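Local structure of conserved hypothetical protein (4QDY) at residues V38-A43 with R57-T62; K133-T138 with D148-V153. The protein is of unknown function, but carries two YbbR-like domains one after the other in a single, largely beta-stranded chain. All blocks are in the same frame, centred on the assembly; numbering follows the deposited sequence.

Interaction 1. Residues V38-A43 with R57-T62; sequences VVLTGA and RKFKVT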
loop_
_atom_site.group_PDB
_atom_site.type_symbol
_atom_site.label_atom_id
_atom_site.label_comp_id
_atom_site.label_asym_id
_atom_site.label_seq_id
_atom_site.Cartn_x
_atom_site.Cartn_y
_atom_site.Cartn_z
ATOM N N VAL A 38 -16.018 -2.378 2.395
ATOM C CA VAL A 38 -17.122 -1.431 2.554
ATOM C C VAL A 38 -18.381 -2.218 2.916
ATOM O O VAL A 38 -18.800 -3.105 2.167
ATOM C CB VAL A 38 -17.328 -0.540 1.292
ATOM C CG1 VAL A 38 -18.525 0.393 1.455
ATOM C CG2 VAL A 38 -16.071 0.269 0.981
ATOM N N VAL A 39 -18.976 -1.887 4.072
ATOM C CA VAL A 39 -20.201 -2.531 4.538
ATOM C C VAL A 39 -21.379 -1.760 3.939
ATOM O O VAL A 39 -21.600 -0.599 4.293
ATOM C CB VAL A 39 -20.281 -2.632 6.090
ATOM C CG1 VAL A 39 -21.517 -3.415 6.526
ATOM C CG2 VAL A 39 -19.020 -3.262 6.677
ATOM N N LEU A 40 -22.105 -2.387 3.006
ATOM C CA LEU A 40 -23.270 -1.765 2.374
ATOM C C LEU A 40 -24.557 -2.270 3.025
ATOM O O LEU A 40 -24.640 -3.447 3.370
ATOM C CB LEU A 40 -23.306 -2.018 0.855
ATOM C CG LEU A 40 -22.178 -1.465 -0.020
ATOM C CD1 LEU A 40 -22.419 -1.815 -1.470
ATOM C CD2 LEU A 40 -22.073 0.044 0.080
ATOM N N THR A 41 -25.551 -1.377 3.210
ATOM C CA THR A 41 -26.848 -1.716 3.810
ATOM C C THR A 41 -27.961 -0.994 3.032
ATOM O O THR A 41 -27.853 0.202 2.753
ATOM C CB THR A 41 -26.873 -1.365 5.319
ATOM O OG1 THR A 41 -25.711 -1.894 5.965
ATOM C CG2 THR A 41 -28.128 -1.876 6.028
ATOM N N GLY A 42 -29.011 -1.736 2.694
ATOM C CA GLY A 42 -30.160 -1.217 1.962
ATOM C C GLY A 42 -31.246 -2.243 1.727
ATOM O O GLY A 42 -30.971 -3.446 1.691
ATOM N N ALA A 43 -32.494 -1.767 1.572
ATOM C CA ALA A 43 -33.670 -2.605 1.328
ATOM C C ALA A 43 -33.710 -3.098 -0.124
ATOM O O ALA A 43 -34.264 -4.167 -0.388
ATOM C CB ALA A 43 -34.937 -1.833 1.650
ATOM N N ARG A 57 -20.174 -0.919 -10.386
ATOM C CA ARG A 57 -19.983 -0.155 -9.147
ATOM C C ARG A 57 -19.878 1.343 -9.451
ATOM O O ARG A 57 -19.128 1.742 -10.346
ATOM C CB ARG A 57 -18.730 -0.639 -8.402
ATOM C CG ARG A 57 -18.553 -0.058 -6.998
ATOM C CD ARG A 57 -17.298 -0.590 -6.337
ATOM N NE ARG A 57 -17.312 -2.051 -6.270
ATOM C CZ ARG A 57 -16.303 -2.797 -5.838
ATOM N NH1 ARG A 57 -15.176 -2.228 -5.423
ATOM N NH2 ARG A 57 -16.405 -4.118 -5.830
ATOM N N LYS A 58 -20.621 2.163 -8.690
ATOM C CA LYS A 58 -20.633 3.617 -8.849
ATOM C C LYS A 58 -19.919 4.326 -7.687
ATOM O O LYS A 58 -19.391 5.419 -7.901
ATOM C CB LYS A 58 -22.076 4.129 -8.953
ATOM N N PHE A 59 -19.899 3.725 -6.472
ATOM C CA PHE A 59 -19.284 4.353 -5.302
ATOM C C PHE A 59 -17.756 4.259 -5.379
ATOM O O PHE A 59 -17.211 3.389 -6.059
ATOM C CB PHE A 59 -19.786 3.746 -3.967
ATOM C CG PHE A 59 -19.142 2.465 -3.478
ATOM C CD1 PHE A 59 -17.991 2.500 -2.696
ATOM C CD2 PHE A 59 -19.730 1.234 -3.726
ATOM C CE1 PHE A 59 -17.401 1.321 -2.240
ATOM C CE2 PHE A 59 -19.152 0.054 -3.247
ATOM C CZ PHE A 59 -17.989 0.105 -2.510
ATOM N N LYS A 60 -17.080 5.149 -4.640
ATOM C CA LYS A 60 -15.626 5.219 -4.544
ATOM C C LYS A 60 -15.216 5.677 -3.150
ATOM O O LYS A 60 -15.877 6.545 -2.573
ATOM C CB LYS A 60 -15.064 6.167 -5.616
ATOM N N VAL A 61 -14.146 5.084 -2.595
ATOM C CA VAL A 61 -13.650 5.488 -1.281
ATOM C C VAL A 61 -12.434 6.399 -1.545
ATOM O O VAL A 61 -11.521 6.029 -2.286
ATOM C CB VAL A 61 -13.359 4.314 -0.301
ATOM C CG1 VAL A 61 -12.365 3.309 -0.866
ATOM C CG2 VAL A 61 -12.904 4.824 1.063
ATOM N N THR A 62 -12.480 7.623 -0.996
ATOM C CA THR A 62 -11.437 8.625 -1.207
ATOM C C THR A 62 -10.829 9.118 0.112
ATOM O O THR A 62 -11.411 8.949 1.182
ATOM C CB THR A 62 -11.991 9.837 -1.994
ATOM O OG1 THR A 62 -13.039 10.463 -1.252
ATOM C CG2 THR A 62 -12.480 9.472 -3.391
#

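Interaction 2. Residues K133-T138 with D148-V153; sequences KEVSIT and DKIIAV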
loop_
_atom_site.group_PDB
_atom_site.type_symbol
_atom_site.label_atom_id
_atom_site.label_comp_id
_atom_site.label_asym_id
_atom_site.label_seq_id
_atom_site.Cartn_x
_atom_site.Cartn_y
_atom_site.Cartn_z
ATOM N N LYS A 133 22.792 -2.888 -13.782
ATOM C CA LYS A 133 23.954 -2.566 -12.951
ATOM C C LYS A 133 23.724 -1.283 -12.132
ATOM O O LYS A 133 24.450 -1.043 -11.165
ATOM C CB LYS A 133 25.216 -2.417 -13.824
ATOM C CG LYS A 133 26.012 -3.715 -14.053
ATOM C CD LYS A 133 25.309 -4.828 -14.845
ATOM C CE LYS A 133 26.193 -6.049 -14.940
ATOM N NZ LYS A 133 25.560 -7.144 -15.719
ATOM N N GLU A 134 22.703 -0.489 -12.497
ATOM C CA GLU A 134 22.332 0.751 -11.812
ATOM C C GLU A 134 20.808 0.863 -11.733
ATOM O O GLU A 134 20.127 0.618 -12.732
ATOM C CB GLU A 134 22.936 1.964 -12.542
ATOM C CG GLU A 134 22.740 3.295 -11.832
ATOM C CD GLU A 134 23.102 4.516 -12.656
ATOM O OE1 GLU A 134 22.611 4.630 -13.802
ATOM O OE2 GLU A 134 23.793 5.408 -12.114
ATOM N N VAL A 135 20.272 1.220 -10.551
ATOM C CA VAL A 135 18.827 1.385 -10.352
ATOM C C VAL A 135 18.557 2.695 -9.593
ATOM O O VAL A 135 19.403 3.161 -8.828
ATOM C CB VAL A 135 18.128 0.186 -9.636
ATOM C CG1 VAL A 135 18.153 -1.074 -10.492
ATOM C CG2 VAL A 135 18.697 -0.079 -8.242
ATOM N N SER A 136 17.375 3.281 -9.828
ATOM C CA SER A 136 16.909 4.496 -9.164
ATOM C C SER A 136 15.859 4.140 -8.126
ATOM O O SER A 136 14.962 3.343 -8.407
ATOM C CB SER A 136 16.358 5.495 -10.174
ATOM O OG SER A 136 15.834 6.652 -9.543
ATOM N N ILE A 137 15.978 4.714 -6.926
ATOM C CA ILE A 137 15.047 4.444 -5.840
ATOM C C ILE A 137 14.362 5.748 -5.441
ATOM O O ILE A 137 15.034 6.749 -5.204
ATOM C CB ILE A 137 15.730 3.758 -4.609
ATOM C CG1 ILE A 137 16.513 2.470 -4.973
ATOM C CG2 ILE A 137 14.723 3.462 -3.513
ATOM C CD1 ILE A 137 17.946 2.646 -5.499
ATOM N N THR A 138 13.028 5.721 -5.360
ATOM C CA THR A 138 12.204 6.855 -4.951
ATOM C C THR A 138 11.516 6.483 -3.632
ATOM O O THR A 138 10.924 5.406 -3.529
ATOM C CB THR A 138 11.210 7.232 -6.063
ATOM O OG1 THR A 138 11.917 7.412 -7.293
ATOM C CG2 THR A 138 10.418 8.488 -5.736
ATOM N N ASP A 148 20.412 -0.261 2.512
ATOM C CA ASP A 148 21.721 -0.898 2.557
ATOM C C ASP A 148 22.039 -1.549 1.207
ATOM O O ASP A 148 23.073 -1.244 0.608
ATOM C CB ASP A 148 21.761 -1.938 3.689
ATOM C CG ASP A 148 23.084 -2.654 3.858
ATOM O OD1 ASP A 148 24.129 -1.974 3.858
ATOM O OD2 ASP A 148 23.068 -3.883 4.078
ATOM N N LYS A 149 21.151 -2.454 0.738
ATOM C CA LYS A 149 21.311 -3.188 -0.517
ATOM C C LYS A 149 20.000 -3.316 -1.293
ATOM O O LYS A 149 18.918 -3.356 -0.703
ATOM C CB LYS A 149 21.862 -4.608 -0.256
ATOM C CG LYS A 149 23.290 -4.668 0.274
ATOM N N ILE A 150 20.122 -3.402 -2.627
ATOM C CA ILE A 150 19.024 -3.652 -3.557
ATOM C C ILE A 150 19.126 -5.126 -3.905
ATOM O O ILE A 150 20.214 -5.586 -4.252
ATOM C CB ILE A 150 19.039 -2.701 -4.797
ATOM C CG1 ILE A 150 19.152 -1.198 -4.411
ATOM C CG2 ILE A 150 17.862 -2.974 -5.757
ATOM C CD1 ILE A 150 18.031 -0.604 -3.512
ATOM N N ILE A 151 18.035 -5.883 -3.748
ATOM C CA ILE A 151 18.104 -7.320 -4.002
ATOM C C ILE A 151 17.214 -7.709 -5.191
ATOM O O ILE A 151 16.100 -7.209 -5.346
ATOM C CB ILE A 151 17.751 -8.187 -2.757
ATOM C CG1 ILE A 151 16.332 -7.887 -2.194
ATOM C CG2 ILE A 151 18.839 -8.034 -1.678
ATOM C CD1 ILE A 151 15.804 -8.852 -1.117
ATOM N N ALA A 152 17.749 -8.605 -6.034
ATOM C CA ALA A 152 17.069 -9.194 -7.181
ATOM C C ALA A 152 16.670 -10.615 -6.803
ATOM O O ALA A 152 17.331 -11.592 -7.171
ATOM C CB ALA A 152 17.966 -9.147 -8.412
ATOM N N VAL A 153 15.624 -10.703 -5.967
ATOM C CA VAL A 153 15.105 -11.935 -5.373
ATOM C C VAL A 153 14.291 -12.733 -6.429
ATOM O O VAL A 153 13.428 -12.181 -7.116
ATOM C CB VAL A 153 14.263 -11.633 -4.089
ATOM C CG1 VAL A 153 13.164 -10.594 -4.327
ATOM C CG2 VAL A 153 13.705 -12.901 -3.448
#

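Interaction 1. Residues V38-A43 with R57-T62
Val38 and Leu40, on strand 35-42, meet Phe59, which lies in the loop one residue ahead of strand 60-64, with no hydrogen bond joining the two backbones. The closest CA atoms, those of Val38 and Val61, stand 8.6 Å apart, and CA of Val38 is 10.0 Å from CA of Phe59; the contact between the two segments is made by side chains. Val38, Leu40 and Phe59 all send CB toward the opposing segment. Val38 and Phe59 point at each other across the gap, and the end of the ring meets the valine's branched carbons, CG2 of Val38 lying 3.6 Å from CE1 of Phe59. CB of Val38 is 3.9 Å from CZ of Phe59, and CG1 of Val38 also borders CE1 and CZ. Both backbones lie in the first of the two YbbR-like regions, where helix 45-52 links the two strands. Strand 9-21 pairs with both, antiparallel to 35-42 and parallel to 60-64. Leu40 comes to the ring at a slant: its CG, beside the backbone N and anti to the carbonyl carbon (chi1 -63°), brings CD1 to 4.2 Å from CE2 of Phe59. The ring of Phe59 leaves the backbone with CG between N and the carbonyl carbon (chi1 82°), which carries CE1, CZ and CE2 across to the two aliphatic residues. CD of Arg57, from the same segment, lies over one ring face, nearer its border than its middle, 3.6 Å from the plane. Leu82 packs on both Leu40 and Phe59, while Leu48 of helix 45-52 adds to the apolar surroundings of Leu40. The carboxylate oxygen OE2 of Glu51, from the same helix, accepts hydrogen bonds from the backbone N atoms of Lys58 and Phe59, and Arg57 NH2 bonds to Met52 O.

Interaction 2. Residues K133-T138 with D148-V153
Val135, Ile137 and Ile150 meet through aliphatic branches alone: no ring, amide or carboxylate takes part, so the contact has no flat face or edge to cover. It belongs to the second YbbR-like region, where strands 135-138 and 149-153 both pair with the long strand 87-113, the first antiparallel to it and the second parallel. Helix 141-145 links them. No hydrogen bond crosses between the two segments, and their closest CA atoms, those of Val135 and Ile150, are 8.5 Å apart. Just before Ile150, a classic beta bulge sets Asp148 and Lys149 together opposite Ile173.

All three touching residues are buried and aim CB at the opposite segment, with Ile150 fitting against two residues spaced two apart on strand 135-138. Val135 and Ile150 run alongside one another in opposite senses: CG2 of Val135 lies 3.9 Å from CG2 of Ile150 and 4.0 Å from CG1 of Ile150. That methyl of Val135 sits between its own backbone N and carbonyl carbon, while CG1 takes the place anti to the carbonyl carbon (chi1 -66°). The surroundings of Val135 are apolar as well, with Ile110, Leu170, Ile184 and Pro186 packing against it. Ile137 also touches Ile147 and Ala182, and Ala172 of strand 164-173 touches Ile150.

Ile137 and Ile150 instead meet end to end. In Ile150 the branch carrying CD1 leaves beside the backbone N (chi1 -51°) and then bends (chi2 -60°), leaving its CG2 to Val135 and its terminal methyl to Ile137. CG1 of Ile137 comes 3.7 Å from CD1 of Ile150, and the two CD1 methyls, of Ile137 and Ile150, stand 3.8 Å apart.

How the interactions relate
Interactions 1 and 2 occupy different YbbR-like regions on opposite sides of the chain's centre, their own centres about 40 Å apart and their nearest atoms about 22 Å apart, without touching. The two have a similar plan: a strand, a short helix and a second strand, with the strands not paired to each other but to a shared one, 9-21 in interaction 1 and 87-113 in interaction 2. In each, one large residue packs on two residues spaced two apart. Strand 87-113 also pairs with strand 35-42, and so connects both contacts. Near interaction 1, Thr62 packs on Glu54 of the second subunit; no other chain of the assembly touches the segments of interaction 2.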